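Local structure of aminotransferase AspB (Helicobacter pylori 26695, 3EZS) at residues Val94-Pro99 against Ala125-Ala130; Pro236-Gly241 against Asn266-Ala271; Leu133-Thr138 against Pro145-Lys150. The protein probably acts as a pyridoxal 5'-phosphate-dependent aminotransferase of class I and II, transferring amino groups between substrates. All coordinates share one frame; numbering follows the deposited sequence.

In the fold
Along the chain the order is contact 1, contact 3, contact 2, and all three belong to the class I and II aminotransferase fold with its mixed seven-stranded sheet. Contacts 1 and 3, centres about 19 Å apart, adjoin in sequence: helix 120-127 leads into strand 131-136 of contact 3, an outermost strand of that sheet. Contact 2, whose 236-241 segment leads into strand 241-245, has its centre about 24 Å from that of contact 1 and about 36 Å from that of contact 3, across the chain's centre from the latter. Contacts 1 and 2 lie at the dimer interface near the probable cofactor-phosphate site, whereas no other chain of the assembly touches contact 3.

Contact 1 (Val94-Pro99 against Ala125-Ala130); sequences VLFNFP and AKFIKA
F96 and F127 meet ring to ring between helix 92-102 and the end of helix 120-127, two helices that pack beside the seven-stranded sheet of the aminotransferase fold. Their planes are inclined by only 25°, but the centroids lie 5.0 Å apart and the rings are slid so far that they hardly overlap. The pair is therefore more an apolar contact than a stack, in which the outer end of one ring meets the root of the other: F96 CZ is 3.5 Å from F127 CG and 3.5 Å from F127 CB, while F96 CE2 comes within 3.6 Å of F127 CD2. Each phenylalanine has CG anti to its own backbone N (chi1 179° in F96, -171° in F127), which helps bring the far end of the F96 ring to the root of F127. Next to F127 in sequence, I128 adds a looser contact, its CG1 4.3 Å from the O of P99, a residue nearly one turn beyond F96.

In the next shell, P99 and I128 both rest on I111 of strand 110-115, so the sheet underlies the two helices. The opposing subunit extends the aromatic cluster: F127 meets F256 and F127 of that chain, and F96 packs on its L260. The contact thus forms part of the dimer interface.

Helix 120-127 ends here: I128 is the first residue outside helical phi/psi, and K129, with positive phi, is the C-prime residue of a Schellman motif, closed by K129 N to K126 O at 3.0 Å and A130 N to A125 O at 2.8 Å.

Contact 2 (Pro236-Gly241 against Asn266-Ala271); sequences PGLRSG and NAIQKA. With PO4 (phosphate ion), chain C.
L238 projects from the 3-10 turn 236-238 onto the first turns of helix 266-277, where I268 and A271 receive it. The helix is already regular here, since N266 O accepts from K270 N, and A267 turns to L45 of helix 39-46. Next, I268 touches twice. Its CG2 lies 3.3 Å from L238 O, a methyl-to-carbonyl contact, and 4.0 Å from L238 CD2. The same isoleucine packs on I268 of the second subunit, so the contact borders the twofold interface. Q269 faces the other way and bonds through OE1 to E61 N, and K270 makes a salt bridge with E273. A271, one turn after I268, completes the seat: its CB is 3.8 Å from L238 CD2. L238 CD2 reaches both residues with L238 CG anti to the carbonyl carbon (chi1 -71°).

After L238 the chain turns at R239, which has positive phi, and the end of its side chain leads away from helix 266-277. Bent at chi2 and chi3, the arginine folds back so that NH1 donates to P236 O at 3.1 Å, nearly straight (169°) and on a carbonyl lone pair; R239 N uses the same acceptor. This bond fixes the guanidinium plane, and phosphate lies at its edge: NH2 reaches O2 at 2.8 Å (170°), while NH1 also donates to O3 at 3.1 Å. S228 OG, S230 OG and the backbone N of S91 and R92 also hydrogen-bond to the phosphate. The ion probably comes from the crystallisation liquor, but its position is consistent with the site for the cofactor's 5'-phosphate in fold-type I aminotransferases.

Contact 3 (Leu133-Thr138 against Pro145-Lys150); sequences LLMPLT and PSLNEK
The pyrrolidine ring of P145 takes L137 on one face and M135 at an edge, where the chain leaving strand 131-136 returns along it towards helix 149-154. Strand, helix and the parallel strand 157-160 form a beta-alpha-beta crossover at the margin of the seven-stranded sheet, with strand 110-115 between the two strands, and this contact lies in its first connection, between strand and helix. L137 CD2 sits over the ring, 3.7 Å from P145 N and 3.8 Å from P145 CD, almost evenly spaced from all five ring atoms. M135, present as selenomethionine, meets the ring at one corner, with its CB 3.9 Å from P145 CB.

The rest of M135 runs on along the returning chain. Its CG passes 3.5 Å from S146 O and 3.7 Å from L147 CD2, and a bend at chi3 (-58°) turns the terminal methyl after SE has come within 3.8 Å of L147 CG. W179 of helix 173-186 touches the same side chain, which is buried. L147 in turn packs on L152, and N148 forms the N-cap of helix 149-154, its OD1 accepting from E151 N.

The backbones themselves are joined through a single bridging water: it donates to P136 O at 2.8 Å and accepts from S146 N at 3.1 Å.

Contact 1 (Val94-Pro99 against Ala125-Ala130)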
loop_
_atom_site.group_PDB
_atom_site.type_symbol
_atom_site.label_atom_id
_atom_site.label_comp_id
_atom_site.label_asym_id
_atom_site.label_seq_id
_atom_site.Cartn_x
_atom_site.Cartn_y
_atom_site.Cartn_z
ATOM N N VAL A 94 -1.225 8.059 -0.762
ATOM C CA VAL A 94 -2.386 8.853 -1.140
ATOM C C VAL A 94 -1.954 9.905 -2.152
ATOM O O VAL A 94 -2.641 10.097 -3.156
ATOM C CB VAL A 94 -3.061 9.610 0.047
ATOM C CG1 VAL A 94 -4.417 10.167 -0.404
ATOM C CG2 VAL A 94 -3.224 8.739 1.275
ATOM N N LEU A 95 -0.836 10.588 -1.878
ATOM C CA LEU A 95 -0.291 11.628 -2.780
ATOM C C LEU A 95 0.096 11.039 -4.133
ATOM O O LEU A 95 0.016 11.704 -5.175
ATOM C CB LEU A 95 0.941 12.324 -2.151
ATOM C CG LEU A 95 0.739 13.252 -0.937
ATOM C CD1 LEU A 95 2.074 13.571 -0.203
ATOM C CD2 LEU A 95 0.035 14.526 -1.404
ATOM N N PHE A 96 0.496 9.773 -4.129
ATOM C CA PHE A 96 0.883 9.133 -5.360
ATOM C C PHE A 96 -0.305 8.635 -6.171
ATOM O O PHE A 96 -0.335 8.812 -7.391
ATOM C CB PHE A 96 1.827 7.959 -5.107
ATOM C CG PHE A 96 2.237 7.260 -6.380
ATOM C CD1 PHE A 96 3.144 7.856 -7.239
ATOM C CD2 PHE A 96 1.665 6.063 -6.753
ATOM C CE1 PHE A 96 3.506 7.252 -8.418
ATOM C CE2 PHE A 96 2.024 5.456 -7.933
ATOM C CZ PHE A 96 2.950 6.053 -8.766
ATOM N N ASN A 97 -1.270 7.994 -5.516
ATOM C CA ASN A 97 -2.377 7.374 -6.264
ATOM C C ASN A 97 -3.644 8.179 -6.394
ATOM O O ASN A 97 -4.450 7.883 -7.275
ATOM C CB ASN A 97 -2.678 5.933 -5.769
ATOM C CG ASN A 97 -3.305 5.894 -4.390
ATOM O OD1 ASN A 97 -4.283 6.582 -4.133
ATOM N ND2 ASN A 97 -2.742 5.078 -3.494
ATOM N N PHE A 98 -3.858 9.184 -5.562
ATOM C CA PHE A 98 -5.112 9.937 -5.681
ATOM C C PHE A 98 -5.241 10.593 -7.069
ATOM O O PHE A 98 -6.299 10.529 -7.682
ATOM C CB PHE A 98 -5.303 10.967 -4.555
ATOM C CG PHE A 98 -6.678 11.594 -4.542
ATOM C CD1 PHE A 98 -7.758 10.907 -3.991
ATOM C CD2 PHE A 98 -6.899 12.854 -5.083
ATOM C CE1 PHE A 98 -9.016 11.455 -3.980
ATOM C CE2 PHE A 98 -8.185 13.410 -5.084
ATOM C CZ PHE A 98 -9.235 12.711 -4.530
ATOM N N PRO A 99 -4.165 11.226 -7.566
ATOM C CA PRO A 99 -4.298 11.813 -8.915
ATOM C C PRO A 99 -4.657 10.802 -10.022
ATOM O O PRO A 99 -5.432 11.151 -10.906
ATOM C CB PRO A 99 -2.921 12.438 -9.160
ATOM C CG PRO A 99 -2.341 12.670 -7.738
ATOM C CD PRO A 99 -2.835 11.478 -6.978
ATOM N N ALA A 125 2.351 12.540 -11.195
ATOM C CA ALA A 125 2.062 13.081 -12.528
ATOM C C ALA A 125 2.570 12.165 -13.630
ATOM O O ALA A 125 1.934 12.013 -14.670
ATOM C CB ALA A 125 2.695 14.479 -12.674
ATOM N N LYS A 126 3.744 11.583 -13.430
ATOM C CA LYS A 126 4.294 10.660 -14.424
ATOM C C LYS A 126 3.427 9.408 -14.545
ATOM O O LYS A 126 3.155 8.946 -15.642
ATOM C CB LYS A 126 5.713 10.229 -14.053
ATOM C CG LYS A 126 6.812 11.241 -14.329
ATOM C CD LYS A 126 8.127 10.645 -13.859
ATOM C CE LYS A 126 9.316 11.426 -14.330
ATOM N NZ LYS A 126 10.519 10.674 -13.915
ATOM N N PHE A 127 2.983 8.877 -13.406
ATOM C CA PHE A 127 2.169 7.659 -13.394
ATOM C C PHE A 127 0.848 7.783 -14.165
ATOM O O PHE A 127 0.415 6.815 -14.798
ATOM C CB PHE A 127 1.916 7.191 -11.958
ATOM C CG PHE A 127 1.266 5.833 -11.861
ATOM C CD1 PHE A 127 1.797 4.737 -12.547
ATOM C CD2 PHE A 127 0.167 5.633 -11.037
ATOM C CE1 PHE A 127 1.218 3.485 -12.447
ATOM C CE2 PHE A 127 -0.416 4.366 -10.922
ATOM C CZ PHE A 127 0.112 3.297 -11.629
ATOM N N ILE A 128 0.223 8.964 -14.129
ATOM C CA ILE A 128 -1.026 9.203 -14.874
ATOM C C ILE A 128 -0.725 9.950 -16.203
ATOM O O ILE A 128 -1.624 10.436 -16.869
ATOM C CB ILE A 128 -2.096 9.920 -13.964
ATOM C CG1 ILE A 128 -3.515 9.885 -14.576
ATOM C CG2 ILE A 128 -1.657 11.371 -13.621
ATOM C CD1 ILE A 128 -4.069 8.481 -14.941
ATOM N N LYS A 129 0.548 10.013 -16.589
ATOM C CA LYS A 129 0.981 10.643 -17.843
ATOM C C LYS A 129 0.445 12.060 -18.013
ATOM O O LYS A 129 -0.057 12.430 -19.067
ATOM C CB LYS A 129 0.588 9.773 -19.042
ATOM C CG LYS A 129 1.014 8.317 -18.917
ATOM C CD LYS A 129 0.793 7.571 -20.219
ATOM C CE LYS A 129 1.205 6.102 -20.127
ATOM N NZ LYS A 129 0.314 5.256 -19.269
ATOM N N ALA A 130 0.575 12.852 -16.958
ATOM C CA ALA A 130 0.098 14.217 -16.940
ATOM C C ALA A 130 1.210 15.214 -17.225
ATOM O O ALA A 130 2.392 14.959 -16.949
ATOM C CB ALA A 130 -0.519 14.536 -15.557
#

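Contact 2 (Pro236-Gly241 against Asn266-Ala271)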
loop_
_atom_site.group_PDB
_atom_site.type_symbol
_atom_site.label_atom_id
_atom_site.label_comp_id
_atom_site.label_asym_id
_atom_site.label_seq_id
_atom_site.Cartn_x
_atom_site.Cartn_y
_atom_site.Cartn_z
ATOM N N PRO A 236 6.584 7.132 12.489
ATOM C CA PRO A 236 6.459 6.867 11.051
ATOM C C PRO A 236 6.190 5.400 10.746
ATOM O O PRO A 236 5.535 5.113 9.760
ATOM C CB PRO A 236 7.826 7.284 10.485
ATOM C CG PRO A 236 8.759 7.166 11.635
ATOM C CD PRO A 236 7.935 7.633 12.807
ATOM N N GLY A 237 6.634 4.488 11.610
ATOM C CA GLY A 237 6.375 3.060 11.408
ATOM C C GLY A 237 4.909 2.635 11.424
ATOM O O GLY A 237 4.571 1.571 10.907
ATOM N N LEU A 238 4.038 3.440 12.030
ATOM C CA LEU A 238 2.618 3.122 12.093
ATOM C C LEU A 238 1.929 3.218 10.721
ATOM O O LEU A 238 0.931 2.533 10.500
ATOM C CB LEU A 238 1.893 4.009 13.132
ATOM C CG LEU A 238 2.197 3.722 14.611
ATOM C CD1 LEU A 238 1.537 4.745 15.511
ATOM C CD2 LEU A 238 1.771 2.318 15.057
ATOM N N ARG A 239 2.479 4.034 9.815
ATOM C CA ARG A 239 1.937 4.243 8.474
ATOM C C ARG A 239 0.467 4.630 8.585
ATOM O O ARG A 239 -0.410 3.932 8.086
ATOM C CB ARG A 239 2.089 2.992 7.582
ATOM C CG ARG A 239 3.444 2.314 7.576
ATOM C CD ARG A 239 4.634 3.209 7.189
ATOM N NE ARG A 239 4.386 4.040 6.014
ATOM C CZ ARG A 239 4.348 5.372 5.959
ATOM N NH1 ARG A 239 4.565 6.147 7.013
ATOM N NH2 ARG A 239 4.095 5.940 4.791
ATOM N N SER A 240 0.207 5.736 9.267
ATOM C CA SER A 240 -1.144 6.233 9.454
ATOM C C SER A 240 -1.297 7.676 8.976
ATOM O O SER A 240 -0.535 8.565 9.346
ATOM C CB SER A 240 -1.589 6.143 10.919
ATOM O OG SER A 240 -2.942 6.561 11.027
ATOM N N GLY A 241 -2.319 7.878 8.166
ATOM C CA GLY A 241 -2.657 9.178 7.626
ATOM C C GLY A 241 -4.118 9.148 7.249
ATOM O O GLY A 241 -4.828 8.172 7.538
ATOM N N ASN A 266 -4.668 -4.757 12.674
ATOM C CA ASN A 266 -5.577 -4.092 13.612
ATOM C C ASN A 266 -4.836 -3.587 14.857
ATOM O O ASN A 266 -5.228 -2.589 15.476
ATOM C CB ASN A 266 -6.751 -5.011 13.987
ATOM C CG ASN A 266 -7.752 -5.191 12.842
ATOM O OD1 ASN A 266 -7.518 -4.748 11.716
ATOM N ND2 ASN A 266 -8.880 -5.835 13.136
ATOM N N ALA A 267 -3.762 -4.278 15.216
ATOM C CA ALA A 267 -2.933 -3.894 16.344
ATOM C C ALA A 267 -2.216 -2.587 16.038
ATOM O O ALA A 267 -2.060 -1.741 16.930
ATOM C CB ALA A 267 -1.950 -4.995 16.655
ATOM N N ILE A 268 -1.760 -2.421 14.786
ATOM C CA ILE A 268 -1.120 -1.176 14.368
ATOM C C ILE A 268 -2.139 -0.033 14.381
ATOM O O ILE A 268 -1.826 1.094 14.798
ATOM C CB ILE A 268 -0.492 -1.287 12.951
ATOM C CG1 ILE A 268 0.784 -2.160 12.971
ATOM C CG2 ILE A 268 -0.187 0.112 12.374
ATOM C CD1 ILE A 268 2.026 -1.579 13.731
ATOM N N GLN A 269 -3.356 -0.333 13.928
ATOM C CA GLN A 269 -4.446 0.633 13.920
ATOM C C GLN A 269 -4.850 1.049 15.341
ATOM O O GLN A 269 -5.219 2.201 15.546
ATOM C CB GLN A 269 -5.654 0.068 13.203
ATOM C CG GLN A 269 -5.420 -0.377 11.741
ATOM C CD GLN A 269 -6.715 -0.683 11.029
ATOM O OE1 GLN A 269 -7.693 0.043 11.207
ATOM N NE2 GLN A 269 -6.734 -1.743 10.206
ATOM N N LYS A 270 -4.805 0.132 16.319
ATOM C CA LYS A 270 -5.096 0.520 17.725
ATOM C C LYS A 270 -4.066 1.509 18.244
ATOM O O LYS A 270 -4.429 2.479 18.921
ATOM C CB LYS A 270 -5.154 -0.677 18.709
ATOM C CG LYS A 270 -6.524 -1.265 18.938
ATOM C CD LYS A 270 -7.518 -0.275 19.592
ATOM C CE LYS A 270 -8.965 -0.787 19.489
ATOM N NZ LYS A 270 -9.977 0.323 19.554
ATOM N N ALA A 271 -2.782 1.234 17.977
ATOM C CA ALA A 271 -1.701 2.154 18.377
ATOM C C ALA A 271 -1.840 3.515 17.652
ATOM O O ALA A 271 -1.594 4.585 18.243
ATOM C CB ALA A 271 -0.315 1.526 18.134
HETATM P P PO4 C . 4.260 9.741 5.423
HETATM O O1 PO4 C . 2.895 10.061 5.966
HETATM O O2 PO4 C . 4.168 8.733 4.328
HETATM O O3 PO4 C . 5.096 9.154 6.505
HETATM O O4 PO4 C . 4.841 10.994 4.841
#

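Contact 3 (Leu133-Thr138 against Pro145-Lys150)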
loop_
_atom_site.group_PDB
_atom_site.type_symbol
_atom_site.label_atom_id
_atom_site.label_comp_id
_atom_site.label_asym_id
_atom_site.label_seq_id
_atom_site.Cartn_x
_atom_site.Cartn_y
_atom_site.Cartn_z
ATOM N N LEU A 133 2.733 21.569 -14.408
ATOM C CA LEU A 133 2.878 23.019 -14.433
ATOM C C LEU A 133 3.513 23.362 -13.105
ATOM O O LEU A 133 2.884 23.224 -12.056
ATOM C CB LEU A 133 1.521 23.708 -14.558
ATOM C CG LEU A 133 0.851 23.741 -15.916
ATOM C CD1 LEU A 133 -0.549 24.348 -15.788
ATOM C CD2 LEU A 133 1.693 24.534 -16.916
ATOM N N LEU A 134 4.769 23.795 -13.141
ATOM C CA LEU A 134 5.535 24.050 -11.926
ATOM C C LEU A 134 5.393 25.497 -11.471
ATOM O O LEU A 134 5.579 26.413 -12.263
ATOM C CB LEU A 134 6.996 23.684 -12.141
ATOM C CG LEU A 134 7.327 22.217 -12.446
ATOM C CD1 LEU A 134 8.843 22.043 -12.574
ATOM C CD2 LEU A 134 6.802 21.273 -11.389
HETATM N N MSE A 135 5.031 25.694 -10.204
HETATM C CA MSE A 135 4.832 27.031 -9.655
HETATM C C MSE A 135 6.044 27.358 -8.827
HETATM O O MSE A 135 6.119 26.928 -7.669
HETATM C CB MSE A 135 3.558 27.066 -8.792
HETATM C CG MSE A 135 2.282 26.882 -9.599
HETATM SE SE MSE A 135 0.645 26.776 -8.531
HETATM C CE MSE A 135 1.041 25.266 -7.365
ATOM N N PRO A 136 6.990 28.157 -9.386
ATOM C CA PRO A 136 8.191 28.366 -8.592
ATOM C C PRO A 136 7.954 29.143 -7.291
ATOM O O PRO A 136 7.079 30.011 -7.237
ATOM C CB PRO A 136 9.125 29.145 -9.527
ATOM C CG PRO A 136 8.441 29.158 -10.882
ATOM C CD PRO A 136 7.008 28.943 -10.634
ATOM N N LEU A 137 8.717 28.773 -6.260
ATOM C CA LEU A 137 8.719 29.446 -4.972
ATOM C C LEU A 137 10.102 30.093 -4.836
ATOM O O LEU A 137 11.103 29.396 -4.626
ATOM C CB LEU A 137 8.512 28.450 -3.838
ATOM C CG LEU A 137 7.284 27.551 -3.878
ATOM C CD1 LEU A 137 7.360 26.543 -2.697
ATOM C CD2 LEU A 137 6.005 28.375 -3.856
ATOM N N THR A 138 10.167 31.417 -4.999
ATOM C CA THR A 138 11.440 32.141 -4.912
ATOM C C THR A 138 11.239 33.392 -4.052
ATOM O O THR A 138 10.115 33.780 -3.785
ATOM C CB THR A 138 11.988 32.545 -6.320
ATOM O OG1 THR A 138 11.193 33.608 -6.881
ATOM C CG2 THR A 138 12.019 31.354 -7.262
ATOM N N PRO A 145 3.250 30.799 -4.617
ATOM C CA PRO A 145 2.932 30.158 -5.869
ATOM C C PRO A 145 1.758 30.836 -6.567
ATOM O O PRO A 145 0.834 31.307 -5.888
ATOM C CB PRO A 145 2.513 28.754 -5.442
ATOM C CG PRO A 145 1.877 28.952 -4.132
ATOM C CD PRO A 145 2.617 30.110 -3.472
ATOM N N SER A 146 1.799 30.894 -7.898
ATOM C CA SER A 146 0.647 31.386 -8.662
ATOM C C SER A 146 0.568 30.767 -10.055
ATOM O O SER A 146 1.499 30.138 -10.524
ATOM C CB SER A 146 0.635 32.908 -8.762
ATOM O OG SER A 146 1.721 33.382 -9.514
ATOM N N LEU A 147 -0.592 30.915 -10.671
ATOM C CA LEU A 147 -0.831 30.484 -12.040
ATOM C C LEU A 147 -1.413 31.668 -12.761
ATOM O O LEU A 147 -2.072 32.500 -12.142
ATOM C CB LEU A 147 -1.831 29.326 -12.084
ATOM C CG LEU A 147 -1.405 27.970 -11.523
ATOM C CD1 LEU A 147 -2.588 26.978 -11.548
ATOM C CD2 LEU A 147 -0.213 27.390 -12.285
ATOM N N ASN A 148 -1.173 31.768 -14.064
ATOM C CA ASN A 148 -1.754 32.860 -14.842
ATOM C C ASN A 148 -3.149 32.425 -15.293
ATOM O O ASN A 148 -3.569 31.274 -15.029
ATOM C CB ASN A 148 -0.852 33.282 -16.014
ATOM C CG ASN A 148 -0.696 32.208 -17.071
ATOM O OD1 ASN A 148 -1.590 31.393 -17.288
ATOM N ND2 ASN A 148 0.447 32.216 -17.750
ATOM N N GLU A 149 -3.843 33.313 -16.007
ATOM C CA GLU A 149 -5.222 33.054 -16.430
ATOM C C GLU A 149 -5.397 31.834 -17.344
ATOM O O GLU A 149 -6.320 31.024 -17.122
ATOM C CB GLU A 149 -5.826 34.310 -17.071
ATOM C CG GLU A 149 -7.332 34.214 -17.401
ATOM C CD GLU A 149 -8.246 34.005 -16.188
ATOM O OE1 GLU A 149 -7.918 34.438 -15.060
ATOM O OE2 GLU A 149 -9.330 33.431 -16.379
ATOM N N LYS A 150 -4.525 31.687 -18.343
ATOM C CA LYS A 150 -4.608 30.545 -19.261
ATOM C C LYS A 150 -4.357 29.228 -18.503
ATOM O O LYS A 150 -5.096 28.253 -18.679
ATOM C CB LYS A 150 -3.645 30.731 -20.447
ATOM C CG LYS A 150 -3.538 29.563 -21.450
ATOM C CD LYS A 150 -4.878 29.164 -22.091
HETATM O O HOH W 1 4.767 30.638 -8.591
#